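RNA-dependent RNA polymerase (Taggert virus, PDB 6DX3) includes a viral OTU-type cysteine protease domain that probably acts as a deubiquitinase. Local coordinates at residues K62-E67 / S109-V114; N87-R92 / S102-F107. One frame throughout, in Å; residues are numbered along the deposited sequence.

In the fold
Both contacts belong to the helical side of the OTU protease fold and share helix 102-112. Contact 1 joins the C-terminal end of that helix to helix 57-72 at the surface; contact 2 joins its N-terminal half to helix 86-93 in a buried place. Their centres lie about 11 Å apart, and both segments of contact 2 fall in the chain between the two segments of contact 1. They also touch: Val65 CG2 packs 3.8 Å from Glu104 O, and Arg66 CG lies 3.9 Å from Leu90 CD2. Helix 40-49, whose start probably carries the nucleophilic cysteine as in other OTU proteases, packs against both Val65 and Glu104.

Contact 1. Residues K62-E67 / S109-V114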
loop_
_atom_site.group_PDB
_atom_site.type_symbol
_atom_site.label_atom_id
_atom_site.label_comp_id
_atom_site.label_asym_id
_atom_site.label_seq_id
_atom_site.Cartn_x
_atom_site.Cartn_y
_atom_site.Cartn_z
ATOM N N LYS A 62 -8.024 -8.003 -2.791
ATOM C CA LYS A 62 -8.298 -7.635 -4.177
ATOM C C LYS A 62 -9.792 -7.477 -4.433
ATOM O O LYS A 62 -10.208 -6.597 -5.197
ATOM C CB LYS A 62 -7.693 -8.688 -5.108
ATOM C CG LYS A 62 -7.638 -8.306 -6.567
ATOM C CD LYS A 62 -6.635 -9.185 -7.309
ATOM C CE LYS A 62 -6.848 -9.106 -8.811
ATOM N NZ LYS A 62 -5.668 -9.573 -9.593
ATOM N N GLU A 63 -10.618 -8.320 -3.812
ATOM C CA GLU A 63 -12.061 -8.178 -3.970
ATOM C C GLU A 63 -12.559 -6.884 -3.334
ATOM O O GLU A 63 -13.467 -6.235 -3.866
ATOM C CB GLU A 63 -12.778 -9.385 -3.366
ATOM C CG GLU A 63 -12.414 -10.708 -4.018
ATOM C CD GLU A 63 -12.936 -11.893 -3.238
ATOM O OE1 GLU A 63 -13.382 -11.696 -2.089
ATOM O OE2 GLU A 63 -12.897 -13.021 -3.773
ATOM N N GLN A 64 -11.969 -6.494 -2.201
ATOM C CA GLN A 64 -12.350 -5.246 -1.556
ATOM C C GLN A 64 -11.945 -4.035 -2.386
ATOM O O GLN A 64 -12.650 -3.020 -2.375
ATOM C CB GLN A 64 -11.720 -5.167 -0.165
ATOM C CG GLN A 64 -12.345 -6.105 0.856
ATOM C CD GLN A 64 -13.694 -5.615 1.337
ATOM O OE1 GLN A 64 -13.844 -4.458 1.724
ATOM N NE2 GLN A 64 -14.686 -6.493 1.305
ATOM N N VAL A 65 -10.822 -4.121 -3.105
ATOM C CA VAL A 65 -10.381 -3.006 -3.939
ATOM C C VAL A 65 -11.374 -2.761 -5.070
ATOM O O VAL A 65 -11.690 -1.608 -5.393
ATOM C CB VAL A 65 -8.961 -3.273 -4.477
ATOM C CG1 VAL A 65 -8.602 -2.283 -5.578
ATOM C CG2 VAL A 65 -7.941 -3.209 -3.349
ATOM N N ARG A 66 -11.896 -3.833 -5.675
ATOM C CA ARG A 66 -12.838 -3.676 -6.780
ATOM C C ARG A 66 -14.109 -2.959 -6.336
ATOM O O ARG A 66 -14.613 -2.081 -7.047
ATOM C CB ARG A 66 -13.181 -5.040 -7.382
ATOM C CG ARG A 66 -14.328 -4.989 -8.386
ATOM C CD ARG A 66 -14.563 -6.336 -9.047
ATOM N NE ARG A 66 -14.904 -7.361 -8.068
ATOM C CZ ARG A 66 -14.852 -8.668 -8.301
ATOM N NH1 ARG A 66 -14.468 -9.120 -9.487
ATOM N NH2 ARG A 66 -15.178 -9.523 -7.344
ATOM N N GLU A 67 -14.653 -3.325 -5.171
ATOM C CA GLU A 67 -15.826 -2.621 -4.668
ATOM C C GLU A 67 -15.468 -1.221 -4.184
ATOM O O GLU A 67 -16.275 -0.295 -4.326
ATOM C CB GLU A 67 -16.493 -3.426 -3.551
ATOM C CG GLU A 67 -17.246 -4.655 -4.049
ATOM C CD GLU A 67 -17.712 -5.562 -2.928
ATOM O OE1 GLU A 67 -18.453 -5.087 -2.039
ATOM O OE2 GLU A 67 -17.334 -6.754 -2.935
ATOM N N SER A 109 -7.517 1.886 1.304
ATOM C CA SER A 109 -7.445 2.729 2.493
ATOM C C SER A 109 -8.767 3.445 2.741
ATOM O O SER A 109 -9.186 3.609 3.893
ATOM C CB SER A 109 -6.308 3.739 2.348
ATOM O OG SER A 109 -6.519 4.571 1.220
ATOM N N GLN A 110 -9.435 3.879 1.669
ATOM C CA GLN A 110 -10.751 4.494 1.808
ATOM C C GLN A 110 -11.788 3.486 2.283
ATOM O O GLN A 110 -12.623 3.806 3.137
ATOM C CB GLN A 110 -11.191 5.109 0.478
ATOM C CG GLN A 110 -10.328 6.261 -0.010
ATOM C CD GLN A 110 -10.957 6.989 -1.181
ATOM O OE1 GLN A 110 -12.052 7.541 -1.066
ATOM N NE2 GLN A 110 -10.273 6.991 -2.317
ATOM N N LYS A 111 -11.763 2.271 1.730
ATOM C CA LYS A 111 -12.770 1.273 2.081
ATOM C C LYS A 111 -12.555 0.749 3.495
ATOM O O LYS A 111 -13.505 0.649 4.281
ATOM C CB LYS A 111 -12.737 0.121 1.076
ATOM C CG LYS A 111 -13.772 -0.976 1.324
ATOM C CD LYS A 111 -15.073 -0.682 0.597
ATOM C CE LYS A 111 -15.852 -1.961 0.311
ATOM N NZ LYS A 111 -16.261 -2.670 1.554
ATOM N N ALA A 112 -11.316 0.401 3.836
ATOM C CA ALA A 112 -11.028 -0.174 5.144
ATOM C C ALA A 112 -10.835 0.871 6.235
ATOM O O ALA A 112 -10.747 0.496 7.409
ATOM C CB ALA A 112 -9.782 -1.058 5.063
ATOM N N LYS A 113 -10.768 2.155 5.886
ATOM C CA LYS A 113 -10.523 3.221 6.856
ATOM C C LYS A 113 -9.274 2.919 7.684
ATOM O O LYS A 113 -9.292 2.922 8.917
ATOM C CB LYS A 113 -11.740 3.442 7.754
ATOM C CG LYS A 113 -12.870 4.213 7.089
ATOM C CD LYS A 113 -14.161 4.090 7.872
ATOM C CE LYS A 113 -15.179 3.244 7.127
ATOM N NZ LYS A 113 -14.602 1.932 6.720
ATOM N N VAL A 114 -8.183 2.625 6.983
ATOM C CA VAL A 114 -6.891 2.350 7.594
ATOM C C VAL A 114 -5.837 3.132 6.824
ATOM O O VAL A 114 -5.943 3.295 5.604
ATOM C CB VAL A 114 -6.569 0.838 7.601
ATOM C CG1 VAL A 114 -6.497 0.293 6.179
ATOM C CG2 VAL A 114 -5.268 0.562 8.349
#
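Lys111 reaches across to Gln64 and donates an ammonium N-H to the amide oxygen, Lys111 NZ to Gln64 OE1 at 3.0 Å. The donor does not come straight on: the C=O...N angle is 130°, and the nitrogen is tilted 24° from the carbonyl plane. The two side chains cross at about a right angle, and the lysine curls round the oxygen, with both Lys111 CG and Lys111 CE 3.5 Å from Gln64 OE1. A bend at chi2 (90°) makes this curl possible, while a second bend at chi4 turns NZ back to the amide. Beyond it, Lys111 CE rests 4.2 Å from Glu67 CB. The glutamate carboxylate, with OE1 4.9 Å from Lys111 NZ, makes no salt bridge but probably adds a favourable field. Here, in the helical part of the OTU fold, the C-terminal end of helix 102-112 meets helix 57-72 at the protein surface. Long polar residues suit such a place, since their methylenes can pack while their ends bond to one another or, probably, to solvent; the lysine stem also lies on Ala68 and Leu71. Next to Gln64 on helix 57-72, Val65 turns away from segment 109-114 and packs on Phe108 and on Tyr42 of helix 40-49. Just past the end of helix 102-112, Lys113 takes positive phi and its NZ binds Lys111 O at 3.0 Å, from above the carbonyl plane.

Contact 2. Residues N87-R92 / S102-F107; sequences NGYLAR and SLEVNF
In the helical part of the OTU fold, Tyr89 reaches across from helix 86-93 to helix 102-112, where its hydroxyl meets the carboxylate of Glu104. The short helical segments approach no closer than 13.0 Å between axes, at an angle of 107°, so a long side chain is needed to bridge them. With CG anti to the backbone N (chi1 165°), the tyrosine ring is directed across, and Tyr89 OH donates to Glu104 OE1 at a short 2.5 Å. The hydroxyl meets that oxygen on its anti side, 21° out of the carboxylate plane. Glu104 folds at chi2 to present the group. Apolar neighbours hold the phenol: Leu103 CD2 lies 3.6 Å from Tyr89 CE1, and the Phe107 ring presents its edge to the hydroxyl, its CD2 3.7 Å from Tyr89 OH. Arg92 reaches the same carboxylate through water, with Arg92 NH1 2.9 Å from water 1 and Arg92 NH2 3.0 Å from water 2; these waters donate to Glu104 OE2 and OE1 respectively. Arg92, itself salt-bridged through NE to Glu84, probably helps, through the waters, to stabilise the charge of the buried glutamate, and Ser101 OG also bonds to OE2. Trp73 meets the tyrosine ring, while both Tyr89 and Phe107 pack on Ala69 of helix 57-72. Helix 40-49 packs on Glu104 through Leu41 and Tyr42, and Val105 turns to strand 116-121.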
loop_
_atom_site.group_PDB
_atom_site.type_symbol
_atom_site.label_atom_id
_atom_site.label_comp_id
_atom_site.label_asym_id
_atom_site.label_seq_id
_atom_site.Cartn_x
_atom_site.Cartn_y
_atom_site.Cartn_z
ATOM N N ASN A 87 -14.801 1.136 -15.900
ATOM C CA ASN A 87 -14.980 -0.176 -16.520
ATOM C C ASN A 87 -13.664 -0.720 -17.063
ATOM O O ASN A 87 -13.381 -1.917 -16.936
ATOM C CB ASN A 87 -16.016 -0.095 -17.640
ATOM C CG ASN A 87 -17.403 0.203 -17.128
ATOM O OD1 ASN A 87 -18.081 1.101 -17.629
ATOM N ND2 ASN A 87 -17.840 -0.549 -16.123
ATOM N N GLY A 88 -12.854 0.139 -17.687
ATOM C CA GLY A 88 -11.567 -0.303 -18.192
ATOM C C GLY A 88 -10.543 -0.515 -17.096
ATOM O O GLY A 88 -9.677 -1.388 -17.210
ATOM N N TYR A 89 -10.625 0.273 -16.023
ATOM C CA TYR A 89 -9.715 0.098 -14.897
ATOM C C TYR A 89 -9.932 -1.253 -14.228
ATOM O O TYR A 89 -8.974 -1.988 -13.962
ATOM C CB TYR A 89 -9.902 1.241 -13.900
ATOM C CG TYR A 89 -9.284 1.013 -12.538
ATOM C CD1 TYR A 89 -7.930 1.235 -12.321
ATOM C CD2 TYR A 89 -10.062 0.597 -11.462
ATOM C CE1 TYR A 89 -7.366 1.039 -11.076
ATOM C CE2 TYR A 89 -9.507 0.397 -10.212
ATOM C CZ TYR A 89 -8.160 0.620 -10.024
ATOM O OH TYR A 89 -7.603 0.422 -8.779
ATOM N N LEU A 90 -11.195 -1.602 -13.960
ATOM C CA LEU A 90 -11.491 -2.879 -13.319
ATOM C C LEU A 90 -11.112 -4.050 -14.216
ATOM O O LEU A 90 -10.642 -5.085 -13.730
ATOM C CB LEU A 90 -12.975 -2.949 -12.946
ATOM C CG LEU A 90 -13.477 -1.966 -11.883
ATOM C CD1 LEU A 90 -14.987 -2.080 -11.711
ATOM C CD2 LEU A 90 -12.764 -2.183 -10.552
ATOM N N ALA A 91 -11.306 -3.907 -15.530
ATOM C CA ALA A 91 -10.963 -4.991 -16.444
ATOM C C ALA A 91 -9.470 -5.300 -16.418
ATOM O O ALA A 91 -9.066 -6.436 -16.693
ATOM C CB ALA A 91 -11.413 -4.649 -17.865
ATOM N N ARG A 92 -8.641 -4.309 -16.086
ATOM C CA ARG A 92 -7.202 -4.523 -16.001
ATOM C C ARG A 92 -6.780 -5.077 -14.645
ATOM O O ARG A 92 -6.109 -6.110 -14.581
ATOM C CB ARG A 92 -6.452 -3.218 -16.282
ATOM C CG ARG A 92 -4.967 -3.304 -15.975
ATOM C CD ARG A 92 -4.232 -2.027 -16.357
ATOM N NE ARG A 92 -4.706 -0.871 -15.601
ATOM C CZ ARG A 92 -4.285 -0.558 -14.381
ATOM N NH1 ARG A 92 -3.385 -1.319 -13.773
ATOM N NH2 ARG A 92 -4.763 0.516 -13.768
ATOM N N SER A 102 -0.275 2.150 -6.431
ATOM C CA SER A 102 -0.672 3.035 -5.338
ATOM C C SER A 102 -2.151 3.398 -5.399
ATOM O O SER A 102 -2.761 3.674 -4.360
ATOM C CB SER A 102 0.188 4.302 -5.352
ATOM O OG SER A 102 -0.101 5.107 -6.484
ATOM N N LEU A 103 -2.747 3.404 -6.593
ATOM C CA LEU A 103 -4.170 3.717 -6.693
ATOM C C LEU A 103 -5.024 2.644 -6.030
ATOM O O LEU A 103 -6.076 2.958 -5.462
ATOM C CB LEU A 103 -4.574 3.890 -8.158
ATOM C CG LEU A 103 -6.067 4.120 -8.416
ATOM C CD1 LEU A 103 -6.571 5.328 -7.640
ATOM C CD2 LEU A 103 -6.332 4.290 -9.904
ATOM N N GLU A 104 -4.594 1.383 -6.090
ATOM C CA GLU A 104 -5.315 0.326 -5.390
ATOM C C GLU A 104 -5.149 0.449 -3.882
ATOM O O GLU A 104 -6.077 0.127 -3.128
ATOM C CB GLU A 104 -4.840 -1.046 -5.872
ATOM C CG GLU A 104 -5.242 -1.388 -7.306
ATOM C CD GLU A 104 -4.504 -0.555 -8.342
ATOM O OE1 GLU A 104 -5.083 0.436 -8.832
ATOM O OE2 GLU A 104 -3.345 -0.887 -8.659
ATOM N N VAL A 105 -3.981 0.904 -3.422
ATOM C CA VAL A 105 -3.830 1.241 -2.010
ATOM C C VAL A 105 -4.768 2.381 -1.645
ATOM O O VAL A 105 -5.406 2.368 -0.584
ATOM C CB VAL A 105 -2.367 1.602 -1.693
ATOM C CG1 VAL A 105 -2.248 2.046 -0.247
ATOM C CG2 VAL A 105 -1.443 0.439 -1.986
ATOM N N ASN A 106 -4.856 3.388 -2.517
ATOM C CA ASN A 106 -5.768 4.507 -2.308
ATOM C C ASN A 106 -7.184 4.015 -2.036
ATOM O O ASN A 106 -7.806 4.392 -1.037
ATOM C CB ASN A 106 -5.732 5.426 -3.535
ATOM C CG ASN A 106 -6.356 6.787 -3.279
ATOM O OD1 ASN A 106 -7.322 6.914 -2.524
ATOM N ND2 ASN A 106 -5.808 7.815 -3.921
ATOM N N PHE A 107 -7.699 3.145 -2.908
ATOM C CA PHE A 107 -9.075 2.674 -2.758
ATOM C C PHE A 107 -9.245 1.812 -1.512
ATOM O O PHE A 107 -10.249 1.935 -0.802
ATOM C CB PHE A 107 -9.502 1.907 -4.010
ATOM C CG PHE A 107 -9.895 2.798 -5.152
ATOM C CD1 PHE A 107 -10.708 3.899 -4.937
ATOM C CD2 PHE A 107 -9.442 2.543 -6.437
ATOM C CE1 PHE A 107 -11.071 4.727 -5.984
ATOM C CE2 PHE A 107 -9.801 3.368 -7.490
ATOM C CZ PHE A 107 -10.615 4.460 -7.264
HETATM O O HOH W 1 -2.287 -1.797 -11.138
HETATM O O HOH W 2 -3.656 1.139 -11.003
#